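Local coordinates for protein beta-mannosidase (Trichoderma harzianum, PDB 4CVU) that probably hydrolyses terminal beta-linked mannose from the non-reducing ends of mannosides, as a fungal family 2 glycoside hydrolase, at residues R420-G425 with Q448-L453; E489-M494 with Y534-A539. All blocks are in the same frame, centred on the assembly; numbering follows the deposited sequence.

Contact 1 of 2, residues R420-G425 with Q448-L453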
ATOM      1  N   ARG A 420     -33.319   6.272   0.945  1.00 33.62           N
ATOM      2  CA  ARG A 420     -33.355   7.585   0.371  1.00 34.36           C
ATOM      3  C   ARG A 420     -32.180   7.760  -0.549  1.00 34.14           C
ATOM      4  O   ARG A 420     -31.044   7.725  -0.083  1.00 34.37           O
ATOM      5  CB  ARG A 420     -33.294   8.667   1.444  1.00 33.12           C
ATOM      6  CG  ARG A 420     -32.951  10.021   0.865  1.00 33.28           C
ATOM      7  CD  ARG A 420     -33.353  11.109   1.837  1.00 32.67           C
ATOM      8  NE  ARG A 420     -32.948  12.433   1.370  1.00 33.89           N
ATOM      9  CZ  ARG A 420     -32.083  13.251   1.966  1.00 34.56           C
ATOM     10  NH1 ARG A 420     -31.445  12.924   3.081  1.00 37.18           N
ATOM     11  NH2 ARG A 420     -31.850  14.431   1.429  1.00 37.66           N
ATOM     12  N   VAL A 421     -32.456   7.956  -1.833  1.00 34.20           N
ATOM     13  CA  VAL A 421     -31.433   8.180  -2.831  1.00 35.14           C
ATOM     14  C   VAL A 421     -31.067   9.672  -2.790  1.00 34.79           C
ATOM     15  O   VAL A 421     -31.689  10.513  -3.429  1.00 35.39           O
ATOM     16  CB  VAL A 421     -31.861   7.727  -4.243  1.00 35.56           C
ATOM     17  CG1 VAL A 421     -30.691   7.808  -5.211  1.00 36.43           C
ATOM     18  CG2 VAL A 421     -32.384   6.324  -4.210  1.00 35.26           C
ATOM     19  N   TRP A 422     -30.022   9.946  -2.018  1.00 35.20           N
ATOM     20  CA  TRP A 422     -29.578  11.257  -1.628  1.00 35.20           C
ATOM     21  C   TRP A 422     -29.131  12.129  -2.798  1.00 35.43           C
ATOM     22  O   TRP A 422     -28.458  11.652  -3.698  1.00 34.10           O
ATOM     23  CB  TRP A 422     -28.404  11.067  -0.639  1.00 35.47           C
ATOM     24  CG  TRP A 422     -27.715  12.354  -0.251  1.00 33.91           C
ATOM     25  CD1 TRP A 422     -28.122  13.225   0.728  1.00 33.63           C
ATOM     26  CD2 TRP A 422     -26.536  12.907  -0.822  1.00 32.73           C
ATOM     27  NE1 TRP A 422     -27.237  14.276   0.816  1.00 33.50           N
ATOM     28  CE2 TRP A 422     -26.264  14.112  -0.136  1.00 33.59           C
ATOM     29  CE3 TRP A 422     -25.685  12.521  -1.872  1.00 33.56           C
ATOM     30  CZ2 TRP A 422     -25.176  14.935  -0.462  1.00 33.39           C
ATOM     31  CZ3 TRP A 422     -24.602  13.320  -2.184  1.00 33.55           C
ATOM     32  CH2 TRP A 422     -24.359  14.521  -1.492  1.00 33.76           C
ATOM     33  N   SER A 423     -29.494  13.409  -2.776  1.00 35.40           N
ATOM     34  CA  SER A 423     -28.961  14.375  -3.770  1.00 35.29           C
ATOM     35  C   SER A 423     -27.837  15.177  -3.114  1.00 34.29           C
ATOM     36  O   SER A 423     -28.002  15.612  -1.976  1.00 34.85           O
ATOM     37  CB  SER A 423     -30.078  15.304  -4.297  1.00 35.21           C
ATOM     38  OG  SER A 423     -30.741  16.011  -3.223  1.00 36.76           O
ATOM     39  N   SER A 424     -26.706  15.408  -3.794  1.00 34.35           N
ATOM     40  CA  SER A 424     -26.443  15.047  -5.170  1.00 33.82           C
ATOM     41  C   SER A 424     -25.136  14.329  -5.324  1.00 34.38           C
ATOM     42  O   SER A 424     -24.054  14.888  -5.068  1.00 33.14           O
ATOM     43  CB  SER A 424     -26.452  16.269  -6.113  1.00 35.56           C
ATOM     44  OG  SER A 424     -25.877  15.971  -7.411  1.00 34.93           O
ATOM     45  N   GLY A 425     -25.349  13.030  -5.477  1.00 37.81           N
ATOM     46  CA  GLY A 425     -24.799  12.160  -6.511  1.00 38.68           C
ATOM     47  C   GLY A 425     -25.646  12.320  -7.770  1.00 35.96           C
ATOM     48  O   GLY A 425     -25.544  13.350  -8.470  1.00 34.21           O
ATOM     49  N   GLN A 448     -31.020  16.534  -8.616  1.00 36.24           N
ATOM     50  CA  GLN A 448     -29.615  16.760  -8.231  1.00 35.02           C
ATOM     51  C   GLN A 448     -29.290  18.189  -7.790  1.00 36.09           C
ATOM     52  O   GLN A 448     -28.599  18.929  -8.459  1.00 36.53           O
ATOM     53  CB  GLN A 448     -28.673  16.236  -9.331  1.00 36.41           C
ATOM     54  CG  GLN A 448     -28.967  14.799  -9.737  1.00 35.43           C
ATOM     55  CD  GLN A 448     -29.022  13.851  -8.560  1.00 35.96           C
ATOM     56  OE1 GLN A 448     -28.198  13.921  -7.666  1.00 37.03           O
ATOM     57  NE2 GLN A 448     -29.975  12.937  -8.567  1.00 36.20           N
ATOM     58  N   PHE A 449     -29.823  18.588  -6.647  1.00 36.29           N
ATOM     59  CA  PHE A 449     -29.555  19.893  -6.105  1.00 37.63           C
ATOM     60  C   PHE A 449     -29.344  19.760  -4.581  1.00 37.90           C
ATOM     61  O   PHE A 449     -30.161  19.144  -3.899  1.00 36.27           O
ATOM     62  CB  PHE A 449     -30.729  20.835  -6.383  1.00 39.12           C
ATOM     63  CG  PHE A 449     -31.030  21.018  -7.841  1.00 38.90           C
ATOM     64  CD1 PHE A 449     -30.413  22.038  -8.573  1.00 39.44           C
ATOM     65  CD2 PHE A 449     -31.945  20.187  -8.484  1.00 37.61           C
ATOM     66  CE1 PHE A 449     -30.721  22.218  -9.930  1.00 38.40           C
ATOM     67  CE2 PHE A 449     -32.231  20.349  -9.820  1.00 39.03           C
ATOM     68  CZ  PHE A 449     -31.610  21.375 -10.550  1.00 37.78           C
ATOM     69  N   SER A 450     -28.257  20.338  -4.053  1.00 37.85           N
ATOM     70  CA  SER A 450     -27.802  19.927  -2.728  1.00 38.10           C
ATOM     71  C   SER A 450     -26.883  20.896  -1.947  1.00 38.80           C
ATOM     72  O   SER A 450     -25.784  21.219  -2.386  1.00 38.52           O
ATOM     73  CB  SER A 450     -27.156  18.528  -2.872  1.00 37.21           C
ATOM     74  OG  SER A 450     -26.741  18.007  -1.625  1.00 36.44           O
ATOM     75  N   ASP A 451     -27.381  21.374  -0.806  1.00 39.72           N
ATOM     76  CA  ASP A 451     -26.592  22.078   0.175  1.00 41.58           C
ATOM     77  C   ASP A 451     -25.939  23.363  -0.366  1.00 41.92           C
ATOM     78  O   ASP A 451     -24.837  23.743   0.025  1.00 40.14           O
ATOM     79  CB  ASP A 451     -25.528  21.128   0.732  1.00 45.12           C
ATOM     80  CG  ASP A 451     -24.947  21.608   2.049  1.00 53.84           C
ATOM     81  OD1 ASP A 451     -25.604  22.414   2.765  1.00 55.99           O
ATOM     82  OD2 ASP A 451     -23.805  21.184   2.368  1.00 57.64           O
ATOM     83  N   THR A 452     -26.637  24.011  -1.276  1.00 40.51           N
ATOM     84  CA  THR A 452     -26.285  25.342  -1.725  1.00 40.65           C
ATOM     85  C   THR A 452     -27.497  25.862  -2.472  1.00 40.71           C
ATOM     86  O   THR A 452     -28.466  25.117  -2.698  1.00 39.63           O
ATOM     87  CB  THR A 452     -25.034  25.338  -2.623  1.00 39.37           C
ATOM     88  OG1 THR A 452     -24.539  26.684  -2.792  1.00 40.99           O
ATOM     89  CG2 THR A 452     -25.322  24.671  -3.957  1.00 38.25           C
ATOM     90  N   LEU A 453     -27.451  27.149  -2.821  1.00 41.90           N
ATOM     91  CA  LEU A 453     -28.506  27.770  -3.616  1.00 42.62           C
ATOM     92  C   LEU A 453     -28.020  27.856  -5.039  1.00 42.75           C
ATOM     93  O   LEU A 453     -26.826  27.853  -5.266  1.00 42.60           O
ATOM     94  CB  LEU A 453     -28.894  29.146  -3.057  1.00 43.22           C
ATOM     95  CG  LEU A 453     -29.512  29.125  -1.651  1.00 43.41           C
ATOM     96  CD1 LEU A 453     -29.977  30.516  -1.237  1.00 45.66           C
ATOM     97  CD2 LEU A 453     -30.675  28.153  -1.532  1.00 44.67           C
TER
HETATM   98  O   HOH W   1     -29.567  10.954  -6.268  1.00 38.47           O
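Ser450 reaches over to the backbone of Ser423, its OG donating to Ser423 O at 2.7 Å. The approach is well off the carbonyl direction: the C=O...donor angle is 112°, and the hydroxyl stands 31° out of the carbonyl plane. With OG anti to the backbone N, Ser450 also brings it to within 3.6 Å of Trp422 CZ2, where it meets the indole obliquely. Asn488 ND2 donates to the same OG, so this hydroxyl both gives and receives. The peptide bond between Ser423 and Ser424 is cis, and Ser424 N lies 3.3 Å above one face of the Trp422 ring, offset toward its rim.

Gln448 meets Ser424 and Gly425. Its CG stands anti to the carbonyl carbon, and a bend at chi2 (-52°) carries OE1 to Ser424 OG and Gly425 O. Ser424 OG has one proton for two acceptors within reach, Gln448 OE1 (3.1 Å) and Gly425 O (2.8 Å); Gln195 N donates to this OG as well. The other end of the amide is bridged to 420-425 by a water that accepts from Gln448 NE2 and donates to Trp422 O (2.9 Å). Ser423 OG lies 3.3 Å from Phe449 O, but its hydrogen bond is to Glu446 OE1.

The seven touching residues are all buried at the C-terminal ends of neighbouring barrel strands. Serine hydroxyls, one amide and one water hold the two loops together, and bonds to Asn488, Gln195 and Glu446 extend that network. The chemistry implies a join made through directional polar bonds, with the cis peptide lying in this buried, polar setting.

Contact 2 of 2, residues E489-M494 with Y534-A539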
ATOM      1  N   GLU A 489     -31.589  19.732   1.653  1.00 44.06           N
ATOM      2  CA  GLU A 489     -31.345  20.800   2.652  1.00 44.93           C
ATOM      3  C   GLU A 489     -31.578  22.284   2.288  1.00 43.08           C
ATOM      4  O   GLU A 489     -30.718  23.116   2.532  1.00 44.23           O
ATOM      5  CB  GLU A 489     -29.945  20.639   3.250  1.00 48.22           C
ATOM      6  CG  GLU A 489     -29.966  19.918   4.600  1.00 51.89           C
ATOM      7  CD  GLU A 489     -28.819  18.945   4.783  1.00 55.77           C
ATOM      8  OE1 GLU A 489     -27.780  19.109   4.086  1.00 58.56           O
ATOM      9  OE2 GLU A 489     -28.957  18.021   5.656  1.00 55.92           O
ATOM     10  N   PHE A 490     -32.737  22.605   1.732  1.00 40.14           N
ATOM     11  CA  PHE A 490     -33.042  23.935   1.367  1.00 41.12           C
ATOM     12  C   PHE A 490     -33.721  24.681   2.513  1.00 40.69           C
ATOM     13  O   PHE A 490     -33.116  25.492   3.119  1.00 40.08           O
ATOM     14  CB  PHE A 490     -33.933  23.924   0.133  1.00 39.73           C
ATOM     15  CG  PHE A 490     -33.166  23.748  -1.113  1.00 40.16           C
ATOM     16  CD1 PHE A 490     -32.707  22.513  -1.484  1.00 40.54           C
ATOM     17  CD2 PHE A 490     -32.803  24.831  -1.851  1.00 41.67           C
ATOM     18  CE1 PHE A 490     -31.936  22.376  -2.609  1.00 40.37           C
ATOM     19  CE2 PHE A 490     -32.035  24.712  -2.986  1.00 40.88           C
ATOM     20  CZ  PHE A 490     -31.605  23.473  -3.375  1.00 41.36           C
ATOM     21  N   GLU A 491     -34.955  24.338   2.817  1.00 40.49           N
ATOM     22  CA  GLU A 491     -35.761  25.099   3.758  1.00 41.07           C
ATOM     23  C   GLU A 491     -35.326  24.954   5.223  1.00 41.85           C
ATOM     24  O   GLU A 491     -35.638  25.807   6.084  1.00 41.59           O
ATOM     25  CB  GLU A 491     -37.220  24.670   3.625  1.00 42.49           C
ATOM     26  CG  GLU A 491     -37.962  25.254   2.389  1.00 42.38           C
ATOM     27  CD  GLU A 491     -39.430  24.819   2.309  1.00 43.18           C
ATOM     28  OE1 GLU A 491     -40.096  24.833   3.359  1.00 41.58           O
ATOM     29  OE2 GLU A 491     -39.927  24.468   1.211  1.00 41.74           O
ATOM     30  N   ASN A 492     -34.672  23.837   5.531  1.00 41.19           N
ATOM     31  CA  ASN A 492     -34.211  23.593   6.898  1.00 42.24           C
ATOM     32  C   ASN A 492     -32.792  24.104   7.179  1.00 43.56           C
ATOM     33  O   ASN A 492     -32.399  24.208   8.356  1.00 42.04           O
ATOM     34  CB  ASN A 492     -34.342  22.117   7.245  1.00 41.30           C
ATOM     35  CG  ASN A 492     -33.340  21.249   6.519  1.00 41.78           C
ATOM     36  OD1 ASN A 492     -33.113  21.395   5.334  1.00 42.42           O
ATOM     37  ND2 ASN A 492     -32.752  20.298   7.246  1.00 44.32           N
ATOM     38  N   LEU A 493     -32.027  24.411   6.122  1.00 44.30           N
ATOM     39  CA  LEU A 493     -30.612  24.800   6.270  1.00 43.53           C
ATOM     40  C   LEU A 493     -30.188  25.998   5.385  1.00 44.96           C
ATOM     41  O   LEU A 493     -29.917  27.087   5.885  1.00 44.02           O
ATOM     42  CB  LEU A 493     -29.705  23.592   5.999  1.00 44.20           C
ATOM     43  CG  LEU A 493     -28.197  23.780   6.227  1.00 44.40           C
ATOM     44  CD1 LEU A 493     -27.922  24.105   7.682  1.00 46.44           C
ATOM     45  CD2 LEU A 493     -27.417  22.553   5.813  1.00 43.87           C
ATOM     46  N   MET A 494     -30.124  25.803   4.076  1.00 45.04           N
ATOM     47  CA  MET A 494     -29.526  26.813   3.207  1.00 46.16           C
ATOM     48  C   MET A 494     -30.328  28.093   3.049  1.00 45.70           C
ATOM     49  O   MET A 494     -29.739  29.172   2.969  1.00 46.20           O
ATOM     50  CB  MET A 494     -29.218  26.234   1.834  1.00 46.35           C
ATOM     51  CG  MET A 494     -28.140  25.178   1.866  1.00 51.46           C
ATOM     52  SD  MET A 494     -26.743  25.612   2.914  1.00 55.03           S
ATOM     53  CE  MET A 494     -26.370  27.232   2.215  1.00 47.70           C
ATOM     54  N   TYR A 534     -44.528  14.735  -4.400  1.00 38.30           N
ATOM     55  CA  TYR A 534     -43.433  15.660  -4.531  1.00 38.60           C
ATOM     56  C   TYR A 534     -43.283  16.497  -3.311  1.00 39.68           C
ATOM     57  O   TYR A 534     -44.253  16.794  -2.594  1.00 41.02           O
ATOM     58  CB  TYR A 534     -43.634  16.602  -5.738  1.00 39.61           C
ATOM     59  CG  TYR A 534     -42.482  17.569  -5.996  1.00 37.75           C
ATOM     60  CD1 TYR A 534     -41.289  17.125  -6.555  1.00 37.27           C
ATOM     61  CD2 TYR A 534     -42.605  18.925  -5.702  1.00 38.48           C
ATOM     62  CE1 TYR A 534     -40.234  17.989  -6.786  1.00 37.67           C
ATOM     63  CE2 TYR A 534     -41.559  19.816  -5.948  1.00 38.31           C
ATOM     64  CZ  TYR A 534     -40.370  19.339  -6.487  1.00 37.84           C
ATOM     65  OH  TYR A 534     -39.318  20.190  -6.722  1.00 37.83           O
ATOM     66  N   SER A 535     -42.041  16.888  -3.075  1.00 39.63           N
ATOM     67  CA  SER A 535     -41.744  17.896  -2.106  1.00 39.59           C
ATOM     68  C   SER A 535     -40.616  18.737  -2.687  1.00 38.23           C
ATOM     69  O   SER A 535     -39.693  18.186  -3.319  1.00 37.05           O
ATOM     70  CB  SER A 535     -41.322  17.237  -0.781  1.00 40.37           C
ATOM     71  OG  SER A 535     -40.878  18.208   0.147  1.00 41.41           O
ATOM     72  N   PRO A 536     -40.686  20.058  -2.485  1.00 38.08           N
ATOM     73  CA  PRO A 536     -39.670  20.916  -3.066  1.00 39.88           C
ATOM     74  C   PRO A 536     -38.267  20.743  -2.433  1.00 40.23           C
ATOM     75  O   PRO A 536     -37.284  21.158  -3.033  1.00 39.68           O
ATOM     76  CB  PRO A 536     -40.211  22.321  -2.844  1.00 40.51           C
ATOM     77  CG  PRO A 536     -41.185  22.197  -1.726  1.00 40.60           C
ATOM     78  CD  PRO A 536     -41.709  20.809  -1.741  1.00 39.58           C
ATOM     79  N   CYS A 537     -38.184  20.147  -1.231  1.00 39.95           N
ATOM     80  CA  CYS A 537     -36.876  19.761  -0.665  1.00 40.30           C
ATOM     81  C   CYS A 537     -37.007  18.657   0.358  1.00 38.94           C
ATOM     82  O   CYS A 537     -38.112  18.331   0.821  1.00 38.67           O
ATOM     83  CB  CYS A 537     -36.145  20.948  -0.057  1.00 39.13           C
ATOM     84  SG  CYS A 537     -37.108  21.753   1.240  1.00 40.68           S
ATOM     85  N   SER A 538     -35.856  18.096   0.700  1.00 39.48           N
ATOM     86  CA  SER A 538     -35.752  16.880   1.507  1.00 38.38           C
ATOM     87  C   SER A 538     -36.295  17.010   2.908  1.00 38.15           C
ATOM     88  O   SER A 538     -36.616  16.001   3.516  1.00 36.72           O
ATOM     89  CB  SER A 538     -34.297  16.473   1.633  1.00 39.13           C
ATOM     90  OG  SER A 538     -33.578  17.480   2.333  1.00 40.15           O
ATOM     91  N   ALA A 539     -36.338  18.227   3.441  1.00 37.65           N
ATOM     92  CA  ALA A 539     -36.851  18.471   4.772  1.00 36.38           C
ATOM     93  C   ALA A 539     -37.550  19.803   4.847  1.00 36.90           C
ATOM     94  O   ALA A 539     -36.949  20.843   4.557  1.00 38.91           O
ATOM     95  CB  ALA A 539     -35.701  18.441   5.803  1.00 37.68           C
TER
HETATM   96  O   HOH W   2     -34.575  20.715   2.824  1.00 43.86           O
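A water wedged between Asn492 and Ala539 is gripped by three groups: it accepts from Phe490 N (2.9 Å) and Ala539 N (3.1 Å) and donates to Asn492 OD1 (3.0 Å). In this way it joins the first turn of the helix to the loop beyond strand 534-535. The Asn492 amide is brought there by a chi1 of 71°, which sets CG between the backbone N and the carbonyl carbon, and CG then rests against Ala539 CB at 3.7 Å.

The direct bond runs from Glu489 N to Ser538 OG, 3.1 Å long and almost straight at 176°. Glu489 occupies the N-cap position, so Ser538 holds the chain just where the helix starts. That start is wide: Met494 N bonds back to Glu489 O at 3.2 Å, a pi-type turn. An Asn488-Glu489 pair just past strand 481-485, with Glu594 close to the Glu489 carboxylate, is consistent with the catalytic centre of family 2 (clan GH-A) enzymes.

Beside these bonds Phe490 CB meets Cys537 CB at 3.7 Å, while the sulfur of Cys537 lies alongside the extended Glu491 chain. Glu491 N is buried here with no partner in the model. The Glu491 carboxylate passes Pro536 CG and is hydrogen-bonded through OE2 to Tyr513 OH; Glu556 is close by, which could favour a shared or retained proton.

Helix 490-501 thus begins against the loop that leaves strand 534-535, itself paired in parallel with strand 481-485. Helix 506-528 adds to the packing: its Tyr513 touches both Pro536 and Cys537, and its Phe517 ring meets that of Phe490.

Following the chain, strand 418-421 leads into the first half of contact 1, helix 430-439 carries it away, and strand 442-446 brings it back to 448-453: a beta-alpha-beta crossover closed over 22 intervening residues. After helix 458-475 and strand 481-485 comes contact 2, whose larger loop holds the rest of helix 490-501 and all of helix 506-528 before strand 534-535. The two are in series, neither nesting nor crossing, with centres about 10 Å apart. They nevertheless touch: Arg420 NH2 packs on Ser538 CB at 3.2 Å, and Asp451 lies against Leu493 and Met494. Together they tie successive strand ends of the barrel characteristic of family 2 catalytic domains.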